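Local coordinates for Peptide/nickel transport system substrate-binding protein (Listeria monocytogenes serotype 1/2a, PDB 5KZT), which binds peptides and, as the substrate-binding protein of a family 5 uptake system, probably delivers them to a membrane transporter, at residues Thr286-Asn290 with Lys291-Lys295; Glu384-Gln387 with Asp388-Lys392; Asn403-Phe406 with Lys407-Leu410. All blocks are in the same frame, centred on the assembly; numbering follows the deposited sequence.

Contact 1 of 3, residues Thr286-Asn290 with Lys291-Lys295; sequences TVFAN and KNIRK
R294 folds back from the first turn of helix 291-299 to grip the 3-10 turn that precedes it. At its base, CB comes no nearer than 4.1 Å to N290 O. CG is set anti to the carbonyl carbon (chi1 -64°), which carries it past the F288 side chain, 4.0 Å from F288 CB, and close to F288 O. CD stays beside that same oxygen, and the chain then bends at chi3, turning NE toward V489 O, its hydrogen-bond acceptor. At the tip, NH1 donates to F288 O at 2.7 Å with an N-H...O angle of 163°. The acceptor lies in the guanidinium plane, whereas NH1 is tilted from the carbonyl plane of F288. A water joins NH1 to A289 O, NH2 bonds D488 O, and the CA of K291 lies over one guanidinium face.

N290 occupies the N-cap. Its CG stands anti to its own backbone N (chi1 -176°), which brings OD1 within 3.0 Å of I293 N for a capping bond, while ND2 is held by E361. N290 O accepts from R294 N at 3.2 Å, the first regular turn of the helix.

I293 closes the apolar side: its CG2 sits 3.9 Å from F288 CD1 and 4.2 Å from V287 CG2, and V287 CG2 in turn lies over the centre of one F288 ring face. Strand 367-374 continues this patch through I367 and V369.

A cation buried among backbone carbonyls, those of F288, V489 and D488, thus has every guanidinium nitrogen engaged. Together with the asparagine cap, this fixes both the turn and the start of the helix, and ties them to the chain just after helix 471-487.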
ATOM      1  N   THR A 286       4.383  17.208  20.113  1.00 22.63           N
ATOM      2  CA  THR A 286       5.713  17.418  19.545  1.00 22.14           C
ATOM      3  C   THR A 286       5.744  18.831  18.956  1.00 21.95           C
ATOM      4  O   THR A 286       4.724  19.514  18.892  1.00 21.67           O
ATOM      5  CB  THR A 286       6.007  16.440  18.398  1.00 21.12           C
ATOM      6  OG1 THR A 286       5.161  16.754  17.295  1.00 20.03           O
ATOM      7  CG2 THR A 286       5.788  14.983  18.822  1.00 21.28           C
ATOM      8  N   VAL A 287       6.904  19.251  18.471  1.00 22.15           N
ATOM      9  CA  VAL A 287       6.997  20.551  17.769  1.00 22.24           C
ATOM     10  C   VAL A 287       6.096  20.654  16.527  1.00 21.38           C
ATOM     11  O   VAL A 287       5.721  21.766  16.118  1.00 21.45           O
ATOM     12  CB  VAL A 287       8.447  20.906  17.361  1.00 22.60           C
ATOM     13  CG1 VAL A 287       9.320  21.083  18.604  1.00 23.31           C
ATOM     14  CG2 VAL A 287       9.042  19.884  16.382  1.00 22.27           C
ATOM     15  N   PHE A 288       5.756  19.509  15.927  1.00 20.11           N
ATOM     16  CA  PHE A 288       4.909  19.497  14.749  1.00 19.49           C
ATOM     17  C   PHE A 288       3.433  19.671  15.082  1.00 19.37           C
ATOM     18  O   PHE A 288       2.620  19.706  14.178  1.00 18.77           O
ATOM     19  CB  PHE A 288       5.143  18.231  13.926  1.00 18.83           C
ATOM     20  CG  PHE A 288       6.524  18.126  13.368  1.00 19.01           C
ATOM     21  CD1 PHE A 288       7.008  19.098  12.514  1.00 19.26           C
ATOM     22  CD2 PHE A 288       7.328  17.026  13.649  1.00 19.20           C
ATOM     23  CE1 PHE A 288       8.278  19.006  11.991  1.00 19.56           C
ATOM     24  CE2 PHE A 288       8.603  16.926  13.125  1.00 19.48           C
ATOM     25  CZ  PHE A 288       9.078  17.914  12.281  1.00 19.61           C
ATOM     26  N   ALA A 289       3.082  19.768  16.368  1.00 20.13           N
ATOM     27  CA  ALA A 289       1.779  20.282  16.762  1.00 20.68           C
ATOM     28  C   ALA A 289       1.613  21.757  16.335  1.00 21.59           C
ATOM     29  O   ALA A 289       0.499  22.230  16.188  1.00 21.88           O
ATOM     30  CB  ALA A 289       1.568  20.119  18.266  1.00 21.40           C
ATOM     31  N   ASN A 290       2.730  22.460  16.127  1.00 22.31           N
ATOM     32  CA  ASN A 290       2.747  23.830  15.594  1.00 22.88           C
ATOM     33  C   ASN A 290       2.749  23.825  14.069  1.00 22.63           C
ATOM     34  O   ASN A 290       3.680  23.304  13.457  1.00 21.85           O
ATOM     35  CB  ASN A 290       3.979  24.572  16.102  1.00 23.58           C
ATOM     36  CG  ASN A 290       4.009  26.022  15.657  1.00 24.27           C
ATOM     37  OD1 ASN A 290       4.269  26.310  14.494  1.00 24.16           O
ATOM     38  ND2 ASN A 290       3.738  26.934  16.573  1.00 25.19           N
ATOM     39  N   LYS A 291       1.728  24.448  13.476  1.00 23.24           N
ATOM     40  CA  LYS A 291       1.531  24.449  12.030  1.00 23.61           C
ATOM     41  C   LYS A 291       2.642  25.167  11.307  1.00 24.01           C
ATOM     42  O   LYS A 291       3.039  24.753  10.215  1.00 23.41           O
ATOM     43  CB  LYS A 291       0.230  25.149  11.664  1.00 24.94           C
ATOM     44  CG  LYS A 291      -0.266  24.837  10.254  1.00 25.23           C
ATOM     45  CD  LYS A 291      -0.805  26.036   9.509  1.00 26.86           C
ATOM     46  CE  LYS A 291      -1.952  26.732  10.207  1.00 27.81           C
ATOM     47  NZ  LYS A 291      -3.272  26.158   9.824  1.00 28.33           N
ATOM     48  N   ASN A 292       3.109  26.283  11.881  1.00 24.58           N
ATOM     49  CA  ASN A 292       4.203  27.001  11.256  1.00 25.28           C
ATOM     50  C   ASN A 292       5.452  26.134  11.124  1.00 24.73           C
ATOM     51  O   ASN A 292       6.151  26.239  10.118  1.00 24.65           O
ATOM     52  CB  ASN A 292       4.535  28.280  12.003  1.00 26.63           C
ATOM     53  CG  ASN A 292       3.714  29.451  11.527  1.00 27.65           C
ATOM     54  OD1 ASN A 292       3.511  29.635  10.326  1.00 28.28           O
ATOM     55  ND2 ASN A 292       3.259  30.256  12.455  1.00 28.46           N
ATOM     56  N   ILE A 293       5.715  25.290  12.123  1.00 23.89           N
ATOM     57  CA  ILE A 293       6.859  24.379  12.085  1.00 23.27           C
ATOM     58  C   ILE A 293       6.677  23.304  10.999  1.00 22.69           C
ATOM     59  O   ILE A 293       7.640  23.013  10.273  1.00 22.28           O
ATOM     60  CB  ILE A 293       7.124  23.758  13.474  1.00 23.12           C
ATOM     61  CG1 ILE A 293       7.443  24.860  14.511  1.00 24.08           C
ATOM     62  CG2 ILE A 293       8.222  22.700  13.429  1.00 22.95           C
ATOM     63  CD1 ILE A 293       8.644  25.726  14.191  1.00 24.68           C
ATOM     64  N   ARG A 294       5.465  22.745  10.874  1.00 21.94           N
ATOM     65  CA  ARG A 294       5.152  21.810   9.772  1.00 21.44           C
ATOM     66  C   ARG A 294       5.410  22.460   8.401  1.00 21.66           C
ATOM     67  O   ARG A 294       6.035  21.854   7.519  1.00 20.65           O
ATOM     68  CB  ARG A 294       3.688  21.325   9.839  1.00 21.01           C
ATOM     69  CG  ARG A 294       3.372  20.502  11.083  1.00 20.68           C
ATOM     70  CD  ARG A 294       2.106  19.701  10.916  1.00 20.36           C
ATOM     71  NE  ARG A 294       0.898  20.510  10.731  1.00 20.60           N
ATOM     72  CZ  ARG A 294       0.173  21.073  11.697  1.00 21.35           C
ATOM     73  NH1 ARG A 294       0.531  21.010  12.985  1.00 21.48           N
ATOM     74  NH2 ARG A 294      -0.930  21.747  11.364  1.00 22.13           N
ATOM     75  N   LYS A 295       4.920  23.695   8.255  1.00 22.74           N
ATOM     76  CA  LYS A 295       5.048  24.474   7.017  1.00 23.97           C
ATOM     77  C   LYS A 295       6.518  24.745   6.683  1.00 23.99           C
ATOM     78  O   LYS A 295       6.900  24.700   5.520  1.00 23.65           O
ATOM     79  CB  LYS A 295       4.275  25.802   7.130  1.00 25.52           C
ATOM     80  CG  LYS A 295       4.266  26.628   5.849  1.00 27.21           C
ATOM     81  CD  LYS A 295       3.473  27.923   5.985  1.00 29.20           C
ATOM     82  CE  LYS A 295       1.965  27.699   5.939  1.00 30.04           C
ATOM     83  NZ  LYS A 295       1.531  27.229   4.593  1.00 30.88           N
TER
HETATM   84  O   HOH W   1      -2.105  21.212  14.859  1.00 31.59           O

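Contact 2 of 3, residues Glu384-Gln387 with Asp388-Lys392; sequences EFIQ and DQLQK
F385 and Q389, one helical turn apart on helix 377-393, run side by side in the same direction. CG of F385 lies anti to its backbone N (chi1 -174°), swinging the ring along the helix toward Q389. The glutamine bends at chi2, and its CG comes 3.5 Å from F385 CE1 while NE2 lies 3.7 Å from F385 CZ. The amide plane is almost parallel to the ring, 6° apart. Its OE1 accepts from D302 N, which orients the amide.

D388 approaches the same ring from over one face, its carboxylate nearly perpendicular, with OD2 4.1 Å from F385 CD2. Its chi1 of 131° is not staggered, and OD2 is 3.0 Å from F385 O, another acceptor, so this placement is doubtful.

On the inner side, I386 CG2 packs at 3.7 Å against L390 CD1, toward the sheet residues M422 and F420. Q387 and Q391 run side by side, pointing the same way, with Q387 CG resting 3.7 Å from Q391 CD. Their amides do not bond each other: Q387 NE2 donates to V399 O and Q391 OE1 accepts from V399 N.

The chemistry therefore divides around the helix: hydrocarbon seals it to the sheet, while two glutamines hold both backbone polar groups of V399 in the following strand of the beta-alpha-beta unit.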
ATOM      1  N   GLU A 384      19.807  11.538   4.039  1.00 25.22           N
ATOM      2  CA  GLU A 384      20.949  12.479   4.054  1.00 26.99           C
ATOM      3  C   GLU A 384      20.660  13.737   3.208  1.00 26.31           C
ATOM      4  O   GLU A 384      21.014  14.850   3.605  1.00 26.24           O
ATOM      5  CB  GLU A 384      22.262  11.774   3.631  1.00 29.62           C
ATOM      6  CG  GLU A 384      22.951  11.023   4.789  1.00 31.44           C
ATOM      7  CD  GLU A 384      23.976   9.956   4.377  1.00 34.75           C
ATOM      8  OE1 GLU A 384      24.856   9.624   5.201  1.00 37.44           O
ATOM      9  OE2 GLU A 384      23.911   9.413   3.249  1.00 36.14           O
ATOM     10  N   PHE A 385      19.978  13.566   2.076  1.00 25.20           N
ATOM     11  CA  PHE A 385      19.542  14.700   1.243  1.00 25.63           C
ATOM     12  C   PHE A 385      18.552  15.614   1.974  1.00 24.80           C
ATOM     13  O   PHE A 385      18.708  16.829   1.969  1.00 25.18           O
ATOM     14  CB  PHE A 385      18.927  14.200  -0.074  1.00 25.92           C
ATOM     15  CG  PHE A 385      18.576  15.294  -1.051  1.00 26.90           C
ATOM     16  CD1 PHE A 385      17.353  15.963  -0.964  1.00 26.46           C
ATOM     17  CD2 PHE A 385      19.445  15.626  -2.090  1.00 28.84           C
ATOM     18  CE1 PHE A 385      17.018  16.957  -1.869  1.00 27.82           C
ATOM     19  CE2 PHE A 385      19.109  16.614  -3.003  1.00 30.01           C
ATOM     20  CZ  PHE A 385      17.900  17.289  -2.883  1.00 29.51           C
ATOM     21  N   ILE A 386      17.534  15.017   2.590  1.00 23.62           N
ATOM     22  CA  ILE A 386      16.531  15.778   3.326  1.00 23.01           C
ATOM     23  C   ILE A 386      17.153  16.473   4.543  1.00 23.44           C
ATOM     24  O   ILE A 386      16.890  17.653   4.781  1.00 23.52           O
ATOM     25  CB  ILE A 386      15.325  14.886   3.717  1.00 22.00           C
ATOM     26  CG1 ILE A 386      14.542  14.531   2.456  1.00 22.30           C
ATOM     27  CG2 ILE A 386      14.385  15.590   4.683  1.00 21.43           C
ATOM     28  CD1 ILE A 386      13.665  13.335   2.612  1.00 22.09           C
ATOM     29  N   GLN A 387      17.985  15.754   5.289  1.00 23.70           N
ATOM     30  CA  GLN A 387      18.741  16.360   6.396  1.00 24.20           C
ATOM     31  C   GLN A 387      19.504  17.609   5.906  1.00 25.95           C
ATOM     32  O   GLN A 387      19.410  18.689   6.516  1.00 25.57           O
ATOM     33  CB  GLN A 387      19.702  15.340   7.000  1.00 24.40           C
ATOM     34  CG  GLN A 387      20.691  15.876   8.042  1.00 25.34           C
ATOM     35  CD  GLN A 387      21.651  14.801   8.520  1.00 26.00           C
ATOM     36  OE1 GLN A 387      22.498  14.312   7.764  1.00 26.43           O
ATOM     37  NE2 GLN A 387      21.551  14.454   9.782  1.00 26.05           N
ATOM     38  N   ASP A 388      20.251  17.441   4.814  1.00 26.67           N
ATOM     39  CA  ASP A 388      20.994  18.543   4.168  1.00 28.48           C
ATOM     40  C   ASP A 388      20.076  19.740   3.860  1.00 28.09           C
ATOM     41  O   ASP A 388      20.401  20.876   4.220  1.00 29.04           O
ATOM     42  CB  ASP A 388      21.807  18.008   2.946  1.00 30.31           C
ATOM     43  CG  ASP A 388      21.626  18.820   1.632  1.00 32.35           C
ATOM     44  OD1 ASP A 388      22.160  19.955   1.548  1.00 33.37           O
ATOM     45  OD2 ASP A 388      21.004  18.262   0.652  1.00 32.33           O
ATOM     46  N   GLN A 389      18.915  19.474   3.259  1.00 26.50           N
ATOM     47  CA  GLN A 389      17.993  20.526   2.829  1.00 26.21           C
ATOM     48  C   GLN A 389      17.440  21.317   4.011  1.00 25.85           C
ATOM     49  O   GLN A 389      17.519  22.556   4.054  1.00 26.48           O
ATOM     50  CB  GLN A 389      16.841  19.925   2.029  1.00 25.81           C
ATOM     51  CG  GLN A 389      17.262  19.375   0.674  1.00 26.13           C
ATOM     52  CD  GLN A 389      17.370  20.442  -0.393  1.00 27.79           C
ATOM     53  OE1 GLN A 389      16.455  21.243  -0.579  1.00 27.95           O
ATOM     54  NE2 GLN A 389      18.486  20.458  -1.108  1.00 29.30           N
ATOM     55  N   LEU A 390      16.935  20.591   4.991  1.00 24.42           N
ATOM     56  CA  LEU A 390      16.320  21.219   6.143  1.00 24.74           C
ATOM     57  C   LEU A 390      17.355  21.964   7.002  1.00 25.68           C
ATOM     58  O   LEU A 390      17.106  23.104   7.408  1.00 26.25           O
ATOM     59  CB  LEU A 390      15.554  20.186   6.962  1.00 23.55           C
ATOM     60  CG  LEU A 390      14.416  19.480   6.227  1.00 23.07           C
ATOM     61  CD1 LEU A 390      13.846  18.387   7.118  1.00 22.44           C
ATOM     62  CD2 LEU A 390      13.339  20.440   5.750  1.00 23.42           C
ATOM     63  N   GLN A 391      18.515  21.349   7.254  1.00 26.28           N
ATOM     64  CA  GLN A 391      19.533  21.993   8.106  1.00 27.68           C
ATOM     65  C   GLN A 391      20.115  23.261   7.478  1.00 29.43           C
ATOM     66  O   GLN A 391      20.241  24.289   8.166  1.00 30.03           O
ATOM     67  CB  GLN A 391      20.623  21.006   8.527  1.00 28.10           C
ATOM     68  CG  GLN A 391      20.094  19.957   9.510  1.00 27.20           C
ATOM     69  CD  GLN A 391      21.123  18.954  10.009  1.00 27.76           C
ATOM     70  OE1 GLN A 391      20.848  18.216  10.949  1.00 27.68           O
ATOM     71  NE2 GLN A 391      22.297  18.907   9.382  1.00 28.66           N
ATOM     72  N   LYS A 392      20.430  23.224   6.185  1.00 29.96           N
ATOM     73  CA  LYS A 392      20.988  24.411   5.534  1.00 31.92           C
ATOM     74  C   LYS A 392      19.970  25.555   5.443  1.00 31.48           C
ATOM     75  O   LYS A 392      20.354  26.710   5.528  1.00 33.00           O
ATOM     76  CB  LYS A 392      21.569  24.089   4.152  1.00 33.45           C
ATOM     77  CG  LYS A 392      20.554  24.039   3.019  1.00 33.84           C
ATOM     78  CD  LYS A 392      21.218  23.813   1.674  1.00 35.93           C
ATOM     79  CE  LYS A 392      20.172  23.735   0.575  1.00 36.26           C
ATOM     80  NZ  LYS A 392      20.758  23.086  -0.625  1.00 38.03           N
TER

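Contact 3 of 3, residues Asn403-Phe406 with Lys407-Leu410; sequences NVPF and KVRL
P405 O takes two amide donors at the start of helix 406-414: R409 N at 3.0 Å, with an N-H...O angle of 164°, and V408 N at 2.9 Å in a weak, strongly bent bond. P405 is the N-cap residue, where the chain passes from strand 397-404 into the helix, and its carbonyl accepts the first helical bonds. L410 N donates likewise to F406 O, completing the next turn.

V408 packs back on the two residues before the helix. Its CG2 lies alongside the proline ring, 4.0 Å from P405 CD, and its CG1 reaches V404 CB at the same separation.

The F406 side chain faces another way. With CG anti to the backbone N (chi1 -180°), the ring reaches along the helix, where two residues meet it differently. L410 CD1 sits over one face in a CH-pi contact, 4.0 Å from the ring centroid. R409, bent at chi3, arrives at the ring edge instead: NH2 is 3.3 Å from F406 CE1 and close to the ring plane, with the guanidinium turned 45° from the ring. This is therefore not a face-on cation-pi stack. The guanidinium is directed elsewhere, NE forming a salt bridge with D374 and NH2 donating to the backbone of the bound peptide.

F406 and R409 also pack on the peptide backbone, and L410 touches one of its acidic side chains. Here the aromatic ring flanks an arginine steadied by D374. Because R409 hydrogen-bonds the ligand main chain, that bond is consistent with recognition of a peptide largely independent of its sequence.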
ATOM      1  N   ASN A 403      17.072   5.090  10.280  1.00 25.36           N
ATOM      2  CA  ASN A 403      16.901   4.354   9.025  1.00 24.97           C
ATOM      3  C   ASN A 403      16.730   2.886   9.378  1.00 24.25           C
ATOM      4  O   ASN A 403      17.701   2.178   9.576  1.00 26.26           O
ATOM      5  CB  ASN A 403      18.093   4.581   8.079  1.00 25.93           C
ATOM      6  CG  ASN A 403      18.093   5.971   7.467  1.00 26.18           C
ATOM      7  OD1 ASN A 403      18.654   6.897   8.023  1.00 27.31           O
ATOM      8  ND2 ASN A 403      17.441   6.125   6.329  1.00 25.91           N
ATOM      9  N   VAL A 404      15.479   2.431   9.403  1.00 22.30           N
ATOM     10  CA  VAL A 404      15.119   1.163  10.026  1.00 21.53           C
ATOM     11  C   VAL A 404      14.460   0.226   9.014  1.00 20.55           C
ATOM     12  O   VAL A 404      14.041   0.668   7.943  1.00 19.57           O
ATOM     13  CB  VAL A 404      14.189   1.414  11.241  1.00 21.21           C
ATOM     14  CG1 VAL A 404      14.955   2.123  12.361  1.00 22.02           C
ATOM     15  CG2 VAL A 404      12.936   2.202  10.854  1.00 20.15           C
ATOM     16  N   PRO A 405      14.379  -1.076   9.331  1.00 20.45           N
ATOM     17  CA  PRO A 405      13.640  -1.964   8.438  1.00 19.75           C
ATOM     18  C   PRO A 405      12.211  -1.480   8.270  1.00 18.41           C
ATOM     19  O   PRO A 405      11.632  -0.862   9.182  1.00 17.38           O
ATOM     20  CB  PRO A 405      13.679  -3.312   9.165  1.00 20.77           C
ATOM     21  CG  PRO A 405      14.909  -3.238  10.007  1.00 21.73           C
ATOM     22  CD  PRO A 405      14.976  -1.810  10.461  1.00 21.41           C
ATOM     23  N   PHE A 406      11.678  -1.718   7.081  1.00 17.54           N
ATOM     24  CA  PHE A 406      10.358  -1.277   6.716  1.00 16.71           C
ATOM     25  C   PHE A 406       9.342  -1.661   7.804  1.00 16.71           C
ATOM     26  O   PHE A 406       8.564  -0.826   8.266  1.00 15.65           O
ATOM     27  CB  PHE A 406      10.015  -1.938   5.373  1.00 16.62           C
ATOM     28  CG  PHE A 406       8.676  -1.590   4.817  1.00 15.78           C
ATOM     29  CD1 PHE A 406       8.166  -0.295   4.875  1.00 15.23           C
ATOM     30  CD2 PHE A 406       7.950  -2.559   4.147  1.00 15.93           C
ATOM     31  CE1 PHE A 406       6.937   0.009   4.327  1.00 14.67           C
ATOM     32  CE2 PHE A 406       6.735  -2.264   3.574  1.00 15.37           C
ATOM     33  CZ  PHE A 406       6.223  -0.971   3.666  1.00 14.83           C
ATOM     34  N   LYS A 407       9.380  -2.922   8.230  1.00 17.41           N
ATOM     35  CA  LYS A 407       8.449  -3.381   9.280  1.00 17.93           C
ATOM     36  C   LYS A 407       8.550  -2.621  10.614  1.00 17.76           C
ATOM     37  O   LYS A 407       7.527  -2.390  11.262  1.00 17.18           O
ATOM     38  CB  LYS A 407       8.516  -4.892   9.484  1.00 19.20           C
ATOM     39  CG  LYS A 407       9.763  -5.436  10.122  1.00 20.72           C
ATOM     40  CD  LYS A 407       9.634  -6.961  10.205  1.00 22.04           C
ATOM     41  CE  LYS A 407      10.923  -7.613  10.621  1.00 23.49           C
ATOM     42  NZ  LYS A 407      10.958  -9.074  10.327  1.00 24.60           N
ATOM     43  N   VAL A 408       9.752  -2.171  10.968  1.00 17.88           N
ATOM     44  CA  VAL A 408       9.975  -1.387  12.184  1.00 18.40           C
ATOM     45  C   VAL A 408       9.405   0.022  11.976  1.00 17.59           C
ATOM     46  O   VAL A 408       8.748   0.577  12.867  1.00 17.10           O
ATOM     47  CB  VAL A 408      11.486  -1.361  12.581  1.00 19.40           C
ATOM     48  CG1 VAL A 408      11.742  -0.449  13.787  1.00 19.92           C
ATOM     49  CG2 VAL A 408      11.981  -2.766  12.896  1.00 20.54           C
ATOM     50  N   ARG A 409       9.631   0.611  10.796  1.00 17.27           N
ATOM     51  CA  ARG A 409       9.046   1.924  10.512  1.00 16.98           C
ATOM     52  C   ARG A 409       7.523   1.879  10.659  1.00 16.32           C
ATOM     53  O   ARG A 409       6.896   2.787  11.228  1.00 15.29           O
ATOM     54  CB  ARG A 409       9.419   2.427   9.108  1.00 17.05           C
ATOM     55  CG  ARG A 409       8.659   3.683   8.743  1.00 16.77           C
ATOM     56  CD  ARG A 409       9.264   4.421   7.579  1.00 17.11           C
ATOM     57  NE  ARG A 409       9.199   3.697   6.309  1.00 17.36           N
ATOM     58  CZ  ARG A 409       8.141   3.639   5.499  1.00 16.80           C
ATOM     59  NH1 ARG A 409       6.983   4.195   5.818  1.00 16.41           N
ATOM     60  NH2 ARG A 409       8.258   3.000   4.334  1.00 17.19           N
ATOM     61  N   LEU A 410       6.932   0.817  10.129  1.00 16.62           N
ATOM     62  CA  LEU A 410       5.477   0.679  10.162  1.00 16.77           C
ATOM     63  C   LEU A 410       4.993   0.483  11.591  1.00 17.60           C
ATOM     64  O   LEU A 410       4.026   1.112  11.994  1.00 17.32           O
ATOM     65  CB  LEU A 410       5.034  -0.469   9.267  1.00 16.78           C
ATOM     66  CG  LEU A 410       5.261  -0.268   7.769  1.00 16.75           C
ATOM     67  CD1 LEU A 410       4.638  -1.444   7.047  1.00 17.06           C
ATOM     68  CD2 LEU A 410       4.677   1.025   7.262  1.00 16.20           C
TER

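In the fold
All three contacts are partly buried and belong to elements around one mixed sheet, but their places differ. Contacts 1 and 2 lie peripherally, each centred about 27 Å from the centre of the chain, and both reach F420 of strand 420-425. Contact 3, its centre about 15 Å from that of the chain, borders the bound peptide. Contacts 2 and 3 share the strand 397-404 region: helix 377-393 leads into it and helix 406-414 leaves it. Contact 1 relies on side chains binding backbone carbonyls and an N-cap, contact 2 on glutamines docking a helix to a strand edge, and contact 3 on a helix start held by main-chain bonds alone, whose side chains meet the ligand.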